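Putative ribose operon repressor (PDB 3EGC) probably acts as a DNA-binding transcriptional repressor of the LacI family, its sugar-binding-type domain presumably sensing a small ligand. Local coordinates at residues Gly12-Asp17 with Leu42-Ala47; Ala130-Ala135 with Leu191-Arg196; Glu217-Asp222 with Pro233-Glu238. One frame throughout, in Å; residues are numbered along the deposited sequence.

Contact 1. Residues Gly12-Asp17 with Leu42-Ala47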
loop_
_atom_site.group_PDB
_atom_site.type_symbol
_atom_site.label_atom_id
_atom_site.label_comp_id
_atom_site.label_asym_id
_atom_site.label_seq_id
_atom_site.Cartn_x
_atom_site.Cartn_y
_atom_site.Cartn_z
ATOM N N GLY A 12 -14.057 -3.424 14.948
ATOM C CA GLY A 12 -12.701 -3.968 14.887
ATOM C C GLY A 12 -12.373 -4.303 13.439
ATOM O O GLY A 12 -13.191 -4.944 12.793
ATOM N N LEU A 13 -11.247 -3.809 12.908
ATOM C CA LEU A 13 -10.807 -4.180 11.568
ATOM C C LEU A 13 -9.526 -4.982 11.699
ATOM O O LEU A 13 -8.550 -4.529 12.311
ATOM C CB LEU A 13 -10.568 -2.984 10.669
ATOM C CG LEU A 13 -9.874 -3.248 9.331
ATOM C CD1 LEU A 13 -10.679 -4.214 8.412
ATOM C CD2 LEU A 13 -9.552 -1.953 8.556
ATOM N N ILE A 14 -9.585 -6.209 11.253
ATOM C CA ILE A 14 -8.458 -7.100 11.395
ATOM C C ILE A 14 -8.072 -7.504 10.007
ATOM O O ILE A 14 -8.861 -8.020 9.290
ATOM C CB ILE A 14 -8.794 -8.355 12.263
ATOM C CG1 ILE A 14 -9.099 -7.916 13.701
ATOM C CG2 ILE A 14 -7.627 -9.408 12.186
ATOM C CD1 ILE A 14 -9.584 -9.050 14.674
ATOM N N VAL A 15 -6.845 -7.234 9.638
ATOM C CA VAL A 15 -6.415 -7.397 8.292
ATOM C C VAL A 15 -5.209 -8.339 8.241
ATOM O O VAL A 15 -4.294 -8.212 9.045
ATOM C CB VAL A 15 -6.113 -5.981 7.737
ATOM C CG1 VAL A 15 -4.953 -5.952 6.786
ATOM C CG2 VAL A 15 -7.399 -5.378 7.134
ATOM N N SER A 16 -5.166 -9.234 7.254
ATOM C CA SER A 16 -4.078 -10.171 7.139
ATOM C C SER A 16 -2.720 -9.548 6.684
ATOM O O SER A 16 -1.615 -10.091 7.032
ATOM C CB SER A 16 -4.475 -11.282 6.215
ATOM O OG SER A 16 -5.076 -10.768 5.020
ATOM N N ASP A 17 -2.769 -8.430 5.940
ATOM C CA ASP A 17 -1.531 -7.766 5.595
ATOM C C ASP A 17 -1.663 -6.284 5.189
ATOM O O ASP A 17 -1.757 -5.982 4.012
ATOM C CB ASP A 17 -0.773 -8.556 4.515
ATOM C CG ASP A 17 0.565 -7.972 4.220
ATOM O OD1 ASP A 17 0.984 -6.999 4.912
ATOM O OD2 ASP A 17 1.210 -8.452 3.270
ATOM N N LEU A 42 -10.828 0.360 15.194
ATOM C CA LEU A 42 -9.623 -0.160 15.817
ATOM C C LEU A 42 -8.906 -1.081 14.794
ATOM O O LEU A 42 -9.548 -1.927 14.116
ATOM C CB LEU A 42 -10.004 -0.981 17.051
ATOM C CG LEU A 42 -10.204 -0.404 18.448
ATOM C CD1 LEU A 42 -10.574 -1.586 19.505
ATOM C CD2 LEU A 42 -9.033 0.477 18.882
ATOM N N LEU A 43 -7.598 -0.946 14.686
ATOM C CA LEU A 43 -6.900 -1.682 13.635
ATOM C C LEU A 43 -5.973 -2.738 14.190
ATOM O O LEU A 43 -5.282 -2.497 15.155
ATOM C CB LEU A 43 -6.144 -0.749 12.717
ATOM C CG LEU A 43 -5.131 -1.364 11.768
ATOM C CD1 LEU A 43 -5.852 -2.067 10.582
ATOM C CD2 LEU A 43 -4.119 -0.248 11.256
ATOM N N ALA A 44 -6.029 -3.939 13.621
ATOM C CA ALA A 44 -5.026 -4.918 13.907
ATOM C C ALA A 44 -4.470 -5.463 12.595
ATOM O O ALA A 44 -5.187 -5.608 11.569
ATOM C CB ALA A 44 -5.558 -5.981 14.780
ATOM N N ASN A 45 -3.183 -5.724 12.622
ATOM C CA ASN A 45 -2.494 -6.306 11.462
ATOM C C ASN A 45 -1.880 -7.618 11.856
ATOM O O ASN A 45 -1.115 -7.618 12.754
ATOM C CB ASN A 45 -1.393 -5.368 10.927
ATOM C CG ASN A 45 -0.645 -5.974 9.728
ATOM O OD1 ASN A 45 -1.253 -6.484 8.790
ATOM N ND2 ASN A 45 0.656 -5.915 9.766
ATOM N N THR A 46 -2.213 -8.704 11.168
ATOM C CA THR A 46 -1.797 -10.062 11.594
ATOM C C THR A 46 -0.599 -10.575 10.866
ATOM O O THR A 46 -0.015 -11.522 11.310
ATOM C CB THR A 46 -2.922 -11.144 11.402
ATOM O OG1 THR A 46 -3.126 -11.427 10.005
ATOM C CG2 THR A 46 -4.209 -10.713 12.030
ATOM N N ALA A 47 -0.240 -9.962 9.742
ATOM C CA ALA A 47 0.844 -10.452 8.888
ATOM C C ALA A 47 0.700 -11.935 8.578
ATOM O O ALA A 47 1.688 -12.630 8.535
ATOM C CB ALA A 47 2.238 -10.163 9.475
#
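Gly12-Val15 and Leu42-Asn45 run side by side as parallel strands, 17° apart in direction, and Leu13 N opens the ladder by bonding Leu42 O at 2.8 Å. With helix 21-36 between them they make a beta-alpha-beta crossover of a type I periplasmic-binding fold, strand 40-45 being outermost in the sheet within the chain. Ala44 N to Leu13 O and Val15 N to Ala44 O continue the ladder, and beyond the strand pairs Thr46 N adds a fourth bond to Val15 O. On the face of Ile14 and Ala44, the Ile14 CG1 branch lies by Ala44 CB, 4.2 Å away. A chi1 of -65° sets CG1 beside the backbone N and turns CG2 to the far side, toward Thr46 CG2 at 3.7 Å, the two side chains crossing at about a right angle; helix 50-62 covers this side through Phe60. On the other face, Leu13 CD2 and Leu43 CD1 come equally near, 4.2 Å, and Leu13 and Val15 lean on Ala27 and Phe23 of helix 21-36. The far edge of strand 40-45 belongs to the dimer: the Leu43 backbone hydrogen-bonds the second subunit, Asn45 N bonds Glu31 OE1 of that subunit, and Leu43 packs on its Leu43. Where the strands end, polar groups take over. Thr46 OG1 hydrogen-bonds Ser73 OG, while Asn45 OD1 comes within 3.5 Å of Asp17 CA and accepts the backbone N of Ile18.

Contact 2. Residues Ala130-Ala135 with Leu191-Arg196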
loop_
_atom_site.group_PDB
_atom_site.type_symbol
_atom_site.label_atom_id
_atom_site.label_comp_id
_atom_site.label_asym_id
_atom_site.label_seq_id
_atom_site.Cartn_x
_atom_site.Cartn_y
_atom_site.Cartn_z
ATOM N N ALA A 130 -0.665 -20.640 -14.965
ATOM C CA ALA A 130 -1.197 -19.845 -13.904
ATOM C C ALA A 130 -0.320 -19.985 -12.630
ATOM O O ALA A 130 -0.006 -21.064 -12.224
ATOM C CB ALA A 130 -2.663 -20.287 -13.597
ATOM N N ILE A 131 0.074 -18.869 -12.054
ATOM C CA ILE A 131 0.774 -18.858 -10.781
ATOM C C ILE A 131 -0.183 -18.191 -9.812
ATOM O O ILE A 131 -0.562 -17.041 -9.991
ATOM C CB ILE A 131 2.080 -18.041 -10.834
ATOM C CG1 ILE A 131 2.828 -18.271 -12.160
ATOM C CG2 ILE A 131 2.931 -18.312 -9.593
ATOM C CD1 ILE A 131 3.401 -19.658 -12.269
ATOM N N VAL A 132 -0.625 -18.959 -8.829
ATOM C CA VAL A 132 -1.481 -18.475 -7.800
ATOM C C VAL A 132 -0.766 -18.513 -6.464
ATOM O O VAL A 132 0.340 -19.043 -6.350
ATOM C CB VAL A 132 -2.786 -19.265 -7.720
ATOM C CG1 VAL A 132 -3.559 -19.193 -9.052
ATOM C CG2 VAL A 132 -2.505 -20.693 -7.344
ATOM N N GLY A 133 -1.422 -17.937 -5.465
ATOM C CA GLY A 133 -0.877 -17.901 -4.111
ATOM C C GLY A 133 -1.178 -19.201 -3.406
ATOM O O GLY A 133 -1.501 -20.177 -4.041
ATOM N N SER A 134 -1.099 -19.199 -2.098
ATOM C CA SER A 134 -1.315 -20.414 -1.343
ATOM C C SER A 134 -2.529 -21.227 -1.852
ATOM O O SER A 134 -3.658 -20.732 -1.902
ATOM C CB SER A 134 -1.440 -20.087 0.152
ATOM O OG SER A 134 -1.847 -21.228 0.901
ATOM N N ALA A 135 -2.253 -22.476 -2.222
ATOM C CA ALA A 135 -3.211 -23.385 -2.848
ATOM C C ALA A 135 -4.546 -23.561 -2.138
ATOM O O ALA A 135 -5.549 -23.848 -2.746
ATOM C CB ALA A 135 -2.556 -24.759 -2.987
ATOM N N LEU A 191 -1.322 -16.449 -16.170
ATOM C CA LEU A 191 -2.177 -15.694 -15.317
ATOM C C LEU A 191 -1.472 -15.624 -13.946
ATOM O O LEU A 191 -1.051 -16.679 -13.408
ATOM C CB LEU A 191 -3.515 -16.400 -15.148
ATOM C CG LEU A 191 -4.542 -15.882 -14.135
ATOM C CD1 LEU A 191 -5.091 -14.455 -14.422
ATOM C CD2 LEU A 191 -5.719 -16.881 -13.905
ATOM N N THR A 192 -1.376 -14.433 -13.374
ATOM C CA THR A 192 -0.908 -14.317 -12.000
ATOM C C THR A 192 -2.032 -13.822 -11.096
ATOM O O THR A 192 -2.745 -12.888 -11.465
ATOM C CB THR A 192 0.295 -13.371 -11.882
ATOM O OG1 THR A 192 -0.024 -12.149 -12.563
ATOM C CG2 THR A 192 1.581 -14.019 -12.558
ATOM N N SER A 193 -2.186 -14.438 -9.932
ATOM C CA SER A 193 -3.333 -14.183 -9.122
ATOM C C SER A 193 -3.324 -12.907 -8.233
ATOM O O SER A 193 -4.303 -12.617 -7.636
ATOM C CB SER A 193 -3.667 -15.424 -8.298
ATOM O OG SER A 193 -2.679 -15.673 -7.349
ATOM N N SER A 194 -2.231 -12.156 -8.182
ATOM C CA SER A 194 -2.218 -10.831 -7.544
ATOM C C SER A 194 -0.952 -10.106 -7.939
ATOM O O SER A 194 -0.054 -10.710 -8.546
ATOM C CB SER A 194 -2.283 -10.945 -6.013
ATOM O OG SER A 194 -1.117 -11.572 -5.514
ATOM N N HIS A 195 -0.873 -8.813 -7.585
ATOM C CA HIS A 195 0.281 -7.955 -7.900
ATOM C C HIS A 195 1.550 -8.467 -7.256
ATOM O O HIS A 195 2.609 -8.371 -7.835
ATOM C CB HIS A 195 0.030 -6.493 -7.527
ATOM C CG HIS A 195 -0.058 -6.231 -6.051
ATOM N ND1 HIS A 195 0.954 -5.612 -5.350
ATOM C CD2 HIS A 195 -1.056 -6.446 -5.157
ATOM C CE1 HIS A 195 0.589 -5.469 -4.079
ATOM N NE2 HIS A 195 -0.626 -5.977 -3.931
ATOM N N ARG A 196 1.422 -9.046 -6.063
ATOM C CA ARG A 196 2.589 -9.534 -5.342
ATOM C C ARG A 196 3.177 -10.803 -5.989
ATOM O O ARG A 196 4.375 -10.964 -6.066
ATOM C CB ARG A 196 2.289 -9.726 -3.869
ATOM C CG ARG A 196 3.571 -9.905 -3.054
ATOM C CD ARG A 196 3.561 -9.068 -1.757
ATOM N NE ARG A 196 3.373 -7.638 -1.995
ATOM C CZ ARG A 196 3.039 -6.765 -1.050
ATOM N NH1 ARG A 196 2.895 -5.510 -1.379
ATOM N NH2 ARG A 196 2.900 -7.141 0.222
#
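Ala130 and Ile131 are zipped to Leu191 and Thr192 at the buried end, where Ile131 N bonds Leu191 O (2.8 Å) and Ser193 N returns a bond to Ile131 O (3.1 Å). Ala130 CB and Leu191 CB share a face at 4.3 Å, backed by Leu144 and Phe147 of helix 138-153; on the other face Ile131 and Thr192 are closed over by Ile197 of helix 195-208. Thr192 OG1 turns to Thr198 OG1 and Val219 O rather than across the pair. These are neighbouring parallel strands of the Rossmann-like sheet of a periplasmic-binding lobe, caught where both strands end. Ser193 still belongs to the packed part: with chi1 at 68° its OG tucks between its own backbone N and carbonyl carbon and comes 3.1 Å from Val132 CA, while Val132 CG1 rests against Ser193 CB at 3.8 Å. The grip fades at Gly133, whose N gives Ser193 OG only a weak, bent bond (3.2 Å, 123° at the hydrogen). Past this the two segments part: Ser134 and Ala135 swing off toward the more exposed side, Ser134 OG bonding Glu74 OE2, while Ser194 takes the N-cap position of helix 195-208.

Contact 3. Residues Glu217-Asp222 with Pro233-Glu238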
loop_
_atom_site.group_PDB
_atom_site.type_symbol
_atom_site.label_atom_id
_atom_site.label_comp_id
_atom_site.label_asym_id
_atom_site.label_seq_id
_atom_site.Cartn_x
_atom_site.Cartn_y
_atom_site.Cartn_z
ATOM N N GLU A 217 4.036 -13.534 -21.811
ATOM C CA GLU A 217 3.089 -12.479 -21.436
ATOM C C GLU A 217 2.409 -12.797 -20.100
ATOM O O GLU A 217 2.475 -13.939 -19.615
ATOM C CB GLU A 217 2.095 -12.143 -22.569
ATOM C CG GLU A 217 2.742 -11.269 -23.692
ATOM C CD GLU A 217 1.842 -11.014 -24.907
ATOM O OE1 GLU A 217 0.659 -11.405 -24.938
ATOM O OE2 GLU A 217 2.317 -10.371 -25.853
ATOM N N ILE A 218 1.806 -11.773 -19.496
ATOM C CA ILE A 218 1.238 -11.856 -18.167
ATOM C C ILE A 218 -0.042 -11.059 -18.018
ATOM O O ILE A 218 -0.086 -9.874 -18.370
ATOM C CB ILE A 218 2.233 -11.328 -17.073
ATOM C CG1 ILE A 218 3.524 -12.165 -17.068
ATOM C CG2 ILE A 218 1.544 -11.296 -15.678
ATOM C CD1 ILE A 218 4.628 -11.650 -16.043
ATOM N N VAL A 219 -1.094 -11.699 -17.506
ATOM C CA VAL A 219 -2.242 -10.919 -17.045
ATOM C C VAL A 219 -2.305 -11.144 -15.536
ATOM O O VAL A 219 -1.985 -12.229 -15.078
ATOM C CB VAL A 219 -3.573 -11.318 -17.750
ATOM C CG1 VAL A 219 -3.488 -10.968 -19.192
ATOM C CG2 VAL A 219 -3.885 -12.906 -17.584
ATOM N N SER A 220 -2.725 -10.124 -14.799
ATOM C CA SER A 220 -2.650 -10.116 -13.372
ATOM C C SER A 220 -3.955 -9.595 -12.770
ATOM O O SER A 220 -4.654 -8.818 -13.422
ATOM C CB SER A 220 -1.501 -9.210 -12.930
ATOM O OG SER A 220 -1.347 -9.194 -11.516
ATOM N N PHE A 221 -4.273 -10.017 -11.538
ATOM C CA PHE A 221 -5.229 -9.285 -10.706
ATOM C C PHE A 221 -4.553 -8.078 -10.015
ATOM O O PHE A 221 -3.350 -8.076 -9.803
ATOM C CB PHE A 221 -5.854 -10.162 -9.606
ATOM C CG PHE A 221 -7.003 -11.041 -10.085
ATOM C CD1 PHE A 221 -8.259 -10.873 -9.546
ATOM C CD2 PHE A 221 -6.796 -12.078 -11.009
ATOM C CE1 PHE A 221 -9.317 -11.679 -9.920
ATOM C CE2 PHE A 221 -7.845 -12.896 -11.412
ATOM C CZ PHE A 221 -9.108 -12.717 -10.882
ATOM N N ASP A 222 -5.364 -7.070 -9.661
ATOM C CA ASP A 222 -4.866 -5.852 -9.049
ATOM C C ASP A 222 -4.326 -4.863 -10.077
ATOM O O ASP A 222 -3.428 -5.177 -10.882
ATOM C CB ASP A 222 -3.817 -6.164 -7.997
ATOM C CG ASP A 222 -4.343 -7.073 -6.926
ATOM O OD1 ASP A 222 -5.568 -6.923 -6.575
ATOM O OD2 ASP A 222 -3.564 -7.948 -6.501
ATOM N N PRO A 233 1.991 -2.950 -21.917
ATOM C CA PRO A 233 1.330 -2.795 -20.613
ATOM C C PRO A 233 0.727 -4.093 -20.128
ATOM O O PRO A 233 0.131 -4.866 -20.906
ATOM C CB PRO A 233 0.249 -1.758 -20.891
ATOM C CG PRO A 233 0.851 -0.897 -22.013
ATOM C CD PRO A 233 1.611 -1.892 -22.872
ATOM N N LEU A 234 0.825 -4.322 -18.833
ATOM C CA LEU A 234 0.364 -5.567 -18.284
ATOM C C LEU A 234 -1.142 -5.517 -18.018
ATOM O O LEU A 234 -1.596 -4.769 -17.148
ATOM C CB LEU A 234 1.145 -5.862 -17.019
ATOM C CG LEU A 234 1.323 -7.336 -16.668
ATOM C CD1 LEU A 234 2.585 -7.400 -15.871
ATOM C CD2 LEU A 234 0.126 -7.827 -15.878
ATOM N N PRO A 235 -1.935 -6.307 -18.768
ATOM C CA PRO A 235 -3.379 -6.247 -18.527
ATOM C C PRO A 235 -3.795 -6.794 -17.157
ATOM O O PRO A 235 -3.239 -7.766 -16.678
ATOM C CB PRO A 235 -3.973 -7.064 -19.671
ATOM C CG PRO A 235 -2.760 -7.313 -20.669
ATOM C CD PRO A 235 -1.578 -7.306 -19.790
ATOM N N VAL A 236 -4.757 -6.127 -16.531
ATOM C CA VAL A 236 -5.072 -6.409 -15.158
ATOM C C VAL A 236 -6.522 -6.561 -14.917
ATOM O O VAL A 236 -7.312 -5.882 -15.513
ATOM C CB VAL A 236 -4.638 -5.277 -14.195
ATOM C CG1 VAL A 236 -3.740 -5.856 -13.130
ATOM C CG2 VAL A 236 -3.974 -4.194 -14.946
ATOM N N VAL A 237 -6.872 -7.449 -14.009
ATOM C CA VAL A 237 -8.212 -7.438 -13.488
ATOM C C VAL A 237 -8.261 -6.561 -12.237
ATOM O O VAL A 237 -7.710 -6.908 -11.171
ATOM C CB VAL A 237 -8.856 -8.864 -13.352
ATOM C CG1 VAL A 237 -7.846 -9.915 -13.118
ATOM C CG2 VAL A 237 -10.005 -8.878 -12.284
ATOM N N GLU A 238 -8.863 -5.393 -12.401
ATOM C CA GLU A 238 -9.002 -4.470 -11.310
ATOM C C GLU A 238 -10.046 -4.944 -10.335
ATOM O O GLU A 238 -11.143 -5.311 -10.731
ATOM C CB GLU A 238 -9.349 -3.064 -11.821
ATOM C CG GLU A 238 -9.539 -2.028 -10.733
ATOM C CD GLU A 238 -9.939 -0.706 -11.295
ATOM O OE1 GLU A 238 -11.151 -0.347 -11.204
ATOM O OE2 GLU A 238 -9.036 -0.026 -11.851
#
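Leu234 and Pro235 fit as a bump and a wedge against Ile218 and Val219 of strand 217-221, just before the chain becomes strand 236-238. The Leu234 side chain is thrown across the pair, with CG on the far side from its backbone N (chi1 -151°). Its CD2 methyl sits over Ile218 O at 3.2 Å, in a notch whose further walls are Ser220 CB, 3.6 Å from CD2, and Ile218 CG2. Pro235 faces the other way. Its ring crosses the Val219 side chain at about a right angle, with Val219 CG1 4.0 Å from Pro235 CB, and Pro235 also packs on Tyr119 of helix 109-122 and Phe271 of strand 264-272.

Farther along, regular parallel pairing begins. Ser220 N bonds Pro235 O, Val237 N bonds Ser220 O at 2.7 Å, and Asp222 N bonds Val237 O. Ser220 and Val236 share the face of Leu234, where Val236 CG1 comes 4.0 Å from Ser220 CB. On the opposite face Val237 spreads beneath the Phe221 ring: both of its methyls lie under the same ring face in a CH-pi contact, CG1 nearer the middle and CG2 3.7 Å from Phe221 CE1. Arg143 makes a cation-pi contact with the same ring. The Asp222 carboxylate is held at both oxygens, OD1 by Gln239 NE2 and OD2 by His195 N, which fixes the group at two points. The intervening connection has neither helix nor strand: it is a crossover connection without a helix between adjacent parallel strands, within the C-terminal lobe of a two-lobed periplasmic-binding fold.

How the contacts relate
Contacts 2 and 3 are neighbours in one lobe, their centres about 11 Å apart: strands 189-192 and 217-221 lie side by side, and Thr192 N on Val219 O ties the two contacts together. Contact 1 belongs to the other lobe, about 22 Å from contact 2 between centres, and touches it where Asp17 OD2 lies 3.7 Å from Arg196 NH2. All three are largely buried parallel pairings. Contact 1 has the longest ladder and sits at the dimer edge; contact 2 is the smallest and trails off into turns; contact 3 leans most on side-chain shape, with proline and aromatic packing beside its bonds.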